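Local atomic coordinates of binary enterotoxin of Clostridium perfringens component a (Clostridium perfringens, PDB entry 5WTZ), a protein that probably transfers ADP-ribose from NAD+ to actin, acting as the enzymatic component of a binary enterotoxin. Residues Ala169-Gly172 with Leu178-Leu181; Met10-Ala13 with Ser18-Leu21. All coordinates share one frame; numbering follows the deposited sequence.

Contact 1 of 2, residues Ala169-Gly172 with Leu178-Leu181; sequences ASYG and LRVL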
loop_
_atom_site.group_PDB
_atom_site.type_symbol
_atom_site.label_atom_id
_atom_site.label_comp_id
_atom_site.label_asym_id
_atom_site.label_seq_id
_atom_site.Cartn_x
_atom_site.Cartn_y
_atom_site.Cartn_z
ATOM N N ALA A 169 -4.782 -20.112 4.512
ATOM C CA ALA A 169 -4.432 -21.523 4.643
ATOM C C ALA A 169 -3.755 -21.840 5.978
ATOM O O ALA A 169 -2.948 -21.051 6.481
ATOM C CB ALA A 169 -3.544 -21.940 3.487
ATOM N N SER A 170 -4.098 -22.995 6.547
ATOM C CA SER A 170 -3.460 -23.488 7.766
ATOM C C SER A 170 -2.183 -24.220 7.383
ATOM O O SER A 170 -2.201 -25.119 6.542
ATOM C CB SER A 170 -4.392 -24.414 8.556
ATOM O OG SER A 170 -5.367 -23.682 9.287
ATOM N N TYR A 171 -1.072 -23.830 7.997
ATOM C CA TYR A 171 0.228 -24.367 7.613
ATOM C C TYR A 171 1.252 -24.217 8.740
ATOM O O TYR A 171 0.985 -23.573 9.761
ATOM C CB TYR A 171 0.729 -23.660 6.349
ATOM C CG TYR A 171 1.519 -22.400 6.640
ATOM C CD1 TYR A 171 0.887 -21.247 7.086
ATOM C CD2 TYR A 171 2.901 -22.371 6.479
ATOM C CE1 TYR A 171 1.607 -20.090 7.358
ATOM C CE2 TYR A 171 3.625 -21.227 6.748
ATOM C CZ TYR A 171 2.975 -20.087 7.188
ATOM O OH TYR A 171 3.704 -18.947 7.456
ATOM N N GLY A 172 2.422 -24.818 8.548
ATOM C CA GLY A 172 3.511 -24.698 9.502
ATOM C C GLY A 172 4.159 -26.029 9.833
ATOM O O GLY A 172 3.716 -27.077 9.352
ATOM N N LEU A 178 -0.197 -23.649 15.164
ATOM C CA LEU A 178 -0.178 -23.546 13.703
ATOM C C LEU A 178 -0.487 -22.151 13.166
ATOM O O LEU A 178 -1.238 -21.386 13.778
ATOM C CB LEU A 178 -1.189 -24.503 13.113
ATOM C CG LEU A 178 -0.660 -25.918 13.064
ATOM C CD1 LEU A 178 -1.868 -26.777 13.154
ATOM C CD2 LEU A 178 0.098 -26.169 11.778
ATOM N N ARG A 179 0.063 -21.846 11.996
ATOM C CA ARG A 179 -0.066 -20.510 11.411
ATOM C C ARG A 179 -1.108 -20.429 10.294
ATOM O O ARG A 179 -1.551 -21.436 9.742
ATOM C CB ARG A 179 1.288 -20.036 10.879
ATOM C CG ARG A 179 2.420 -20.211 11.866
ATOM C CD ARG A 179 3.710 -19.565 11.373
ATOM N NE ARG A 179 3.551 -18.129 11.169
ATOM C CZ ARG A 179 3.474 -17.245 12.157
ATOM N NH1 ARG A 179 3.543 -17.652 13.414
ATOM N NH2 ARG A 179 3.327 -15.956 11.891
ATOM N N VAL A 180 -1.491 -19.202 9.978
ATOM C CA VAL A 180 -2.459 -18.941 8.935
ATOM C C VAL A 180 -1.824 -18.061 7.868
ATOM O O VAL A 180 -1.305 -16.994 8.159
ATOM C CB VAL A 180 -3.720 -18.262 9.505
ATOM C CG1 VAL A 180 -4.655 -17.829 8.376
ATOM C CG2 VAL A 180 -4.419 -19.201 10.489
ATOM N N LEU A 181 -1.858 -18.520 6.629
ATOM C CA LEU A 181 -1.219 -17.800 5.551
ATOM C C LEU A 181 -2.265 -17.058 4.717
ATOM O O LEU A 181 -3.120 -17.672 4.080
ATOM C CB LEU A 181 -0.401 -18.774 4.695
ATOM C CG LEU A 181 0.418 -18.261 3.513
ATOM C CD1 LEU A 181 1.234 -17.044 3.875
ATOM C CD2 LEU A 181 1.317 -19.377 3.003
#
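Ala169 to Tyr171 and Arg179 to Leu181 form two antiparallel strands whose axes come within 4.7 Å. Two hydrogen-bonded pairs, Ala169 with Leu181 and Tyr171 with Arg179, flank the non-hydrogen-bonded pair Ser170 and Val180. Each of the outer pairs has both of its backbone bonds. The shortest runs from Leu181 N to Ala169 O, at 2.8 Å. A CA-H...O contact, Val180 CA to Ala169 O at 3.3 Å, adds to the ladder.

The segments are the two arms of a beta hairpin in the first of two ADP-ribosyltransferase-like regions, away from the NAD pocket. Strand 179-182 is the middle strand of a three-stranded antiparallel sheet with 141-144 on its far side. Gly172 leaves the first arm with a phi of 133°, a value that suits glycine.

Tyr171 carries most of the side-chain contact. Its CG stands between the backbone N and the carbonyl carbon (chi1 88°), and this swings the ring across to the other strand. Tyr171 CE1 meets Arg179 CB at 3.5 Å and Leu181 CB at 3.6 Å. Leu181 CD2 lies over one ring face, and Tyr45 and Ile46 of helix 36-61 also pack on Tyr171. The Arg179 side chain runs beside Tyr171 in the same direction, with its guanidinium turned 86° from the ring and its edge towards Tyr171 OH. Arg179 NH2 forms a salt bridge with Asp142. At the turn end, Leu178 CD2 touches Tyr171 O at 3.4 Å. Ser170 is on the other face of the sheet, where its OG is hydrogen-bonded to Arg26 of helix 16-31.

Contact 2 of 2, residues Met10-Ala13 with Ser18-Leu21; sequences MDFA and SATL
Phe12 makes the contact, laying its ring against Ser18 and Ala19 near the start of helix 16-31. The contact joins the N-terminal loop to a helix of the first ADP-ribosyltransferase-like region, away from the NAD pocket. The loop is tied down first by its backbone and then by Asp11. Met10 forms backbone hydrogen bonds with Tyr93.

Asp11 closes an Asx turn. Asp11 OD1 accepts a hydrogen bond from Ala13 N at 2.9 Å, with the donor above the carboxylate plane. OD1 also bonds Tyr95 OH, and OD2 bonds His159 NE2. The carboxylate therefore ties the loop to strands 92-98 and 156-162 while fixing the backbone on both sides of Phe12. Its negative charge may favour a protonated His159.

Phe12 points toward the helix. Its CG is beside the backbone N and opposite the carbonyl carbon (chi1 -80°), which lays one ring face against Ala19. Ala19 CA is 3.8 Å from the centroid of the Phe12 ring and only 11° off the ring normal. This is a CH-pi contact over the middle of the ring. Ala19 CB adds to it at the root of the ring, 3.7 Å from Phe12 CG. Ser18 approaches obliquely, with OG 3.1 Å from Phe12 CE1 and 3.2 Å from CD1. Ser18 OG is hydrogen-bonded to a neighbouring residue of the chain and meets the ring by close van der Waals approach. Trp22, one turn beyond Ser18, also meets the Phe12 ring, with the planes inclined to each other.

Phe12 and the helix are thus held to each other by dispersion and weak CH-pi attraction, while directional polar bonds from Met10 and Asp11 anchor the loop elsewhere.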
loop_
_atom_site.group_PDB
_atom_site.type_symbol
_atom_site.label_atom_id
_atom_site.label_comp_id
_atom_site.label_asym_id
_atom_site.label_seq_id
_atom_site.Cartn_x
_atom_site.Cartn_y
_atom_site.Cartn_z
ATOM N N MET A 10 -15.819 -17.875 15.867
ATOM C CA MET A 10 -15.295 -16.831 15.010
ATOM C C MET A 10 -13.878 -16.489 15.468
ATOM O O MET A 10 -12.984 -16.233 14.653
ATOM C CB MET A 10 -16.209 -15.608 15.059
ATOM C CG MET A 10 -15.919 -14.551 14.026
ATOM S SD MET A 10 -17.101 -13.185 14.134
ATOM C CE MET A 10 -18.547 -13.936 13.389
ATOM N N ASP A 11 -13.696 -16.517 16.789
ATOM C CA ASP A 11 -12.447 -16.147 17.454
ATOM C C ASP A 11 -11.994 -17.259 18.412
ATOM O O ASP A 11 -12.622 -17.478 19.449
ATOM C CB ASP A 11 -12.644 -14.828 18.210
ATOM C CG ASP A 11 -11.340 -14.165 18.614
ATOM O OD1 ASP A 11 -10.288 -14.845 18.669
ATOM O OD2 ASP A 11 -11.370 -12.943 18.882
ATOM N N PHE A 12 -10.910 -17.957 18.064
ATOM C CA PHE A 12 -10.381 -19.048 18.897
ATOM C C PHE A 12 -9.809 -18.525 20.210
ATOM O O PHE A 12 -9.591 -19.294 21.147
ATOM C CB PHE A 12 -9.305 -19.846 18.147
ATOM C CG PHE A 12 -9.866 -20.843 17.181
ATOM C CD1 PHE A 12 -10.569 -21.944 17.634
ATOM C CD2 PHE A 12 -9.711 -20.669 15.816
ATOM C CE1 PHE A 12 -11.099 -22.862 16.743
ATOM C CE2 PHE A 12 -10.238 -21.578 14.921
ATOM C CZ PHE A 12 -10.931 -22.677 15.383
ATOM N N ALA A 13 -9.584 -17.215 20.260
ATOM C CA ALA A 13 -9.143 -16.512 21.458
ATOM C C ALA A 13 -7.901 -17.162 22.079
ATOM O O ALA A 13 -6.787 -16.706 21.853
ATOM C CB ALA A 13 -10.273 -16.440 22.465
ATOM N N SER A 18 -8.479 -26.672 19.942
ATOM C CA SER A 18 -9.479 -26.742 18.876
ATOM C C SER A 18 -8.966 -26.091 17.599
ATOM O O SER A 18 -9.267 -26.551 16.492
ATOM C CB SER A 18 -10.772 -26.059 19.300
ATOM O OG SER A 18 -10.601 -24.656 19.240
ATOM N N ALA A 19 -8.198 -25.011 17.765
ATOM C CA ALA A 19 -7.626 -24.292 16.637
ATOM C C ALA A 19 -6.727 -25.206 15.807
ATOM O O ALA A 19 -6.837 -25.238 14.581
ATOM C CB ALA A 19 -6.843 -23.054 17.118
ATOM N N THR A 20 -5.851 -25.959 16.477
ATOM C CA THR A 20 -4.936 -26.856 15.775
ATOM C C THR A 20 -5.703 -28.013 15.155
ATOM O O THR A 20 -5.336 -28.497 14.085
ATOM C CB THR A 20 -3.813 -27.422 16.703
ATOM O OG1 THR A 20 -4.397 -28.030 17.862
ATOM C CG2 THR A 20 -2.813 -26.337 17.111
ATOM N N LEU A 21 -6.766 -28.452 15.823
ATOM C CA LEU A 21 -7.584 -29.526 15.282
ATOM C C LEU A 21 -8.210 -29.022 13.993
ATOM O O LEU A 21 -7.970 -29.577 12.914
ATOM C CB LEU A 21 -8.660 -29.964 16.270
ATOM C CG LEU A 21 -9.251 -31.320 15.893
ATOM C CD1 LEU A 21 -8.139 -32.349 15.688
ATOM C CD2 LEU A 21 -10.264 -31.784 16.925
#

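In the fold
From the N terminus, the chain passes helix 3-7 and enters contact 2, which closes a short loop leading into helix 16-31. Contact 1 comes much later and closes the hairpin of strands 168-171 and 179-182. The two loops follow in series and neither encloses the other. In space their centres are about 12 Å apart, and they touch where Leu178 CD1 lies 4.0 Å from Thr20 O. Met145 links them further by packing on both Ala19 and Leu178. The loop of contact 2 is bound to strands 92-98 and 156-162 of a five-stranded sheet. The hairpin of contact 1 belongs to the three-stranded sheet. Both pack on helix 16-31.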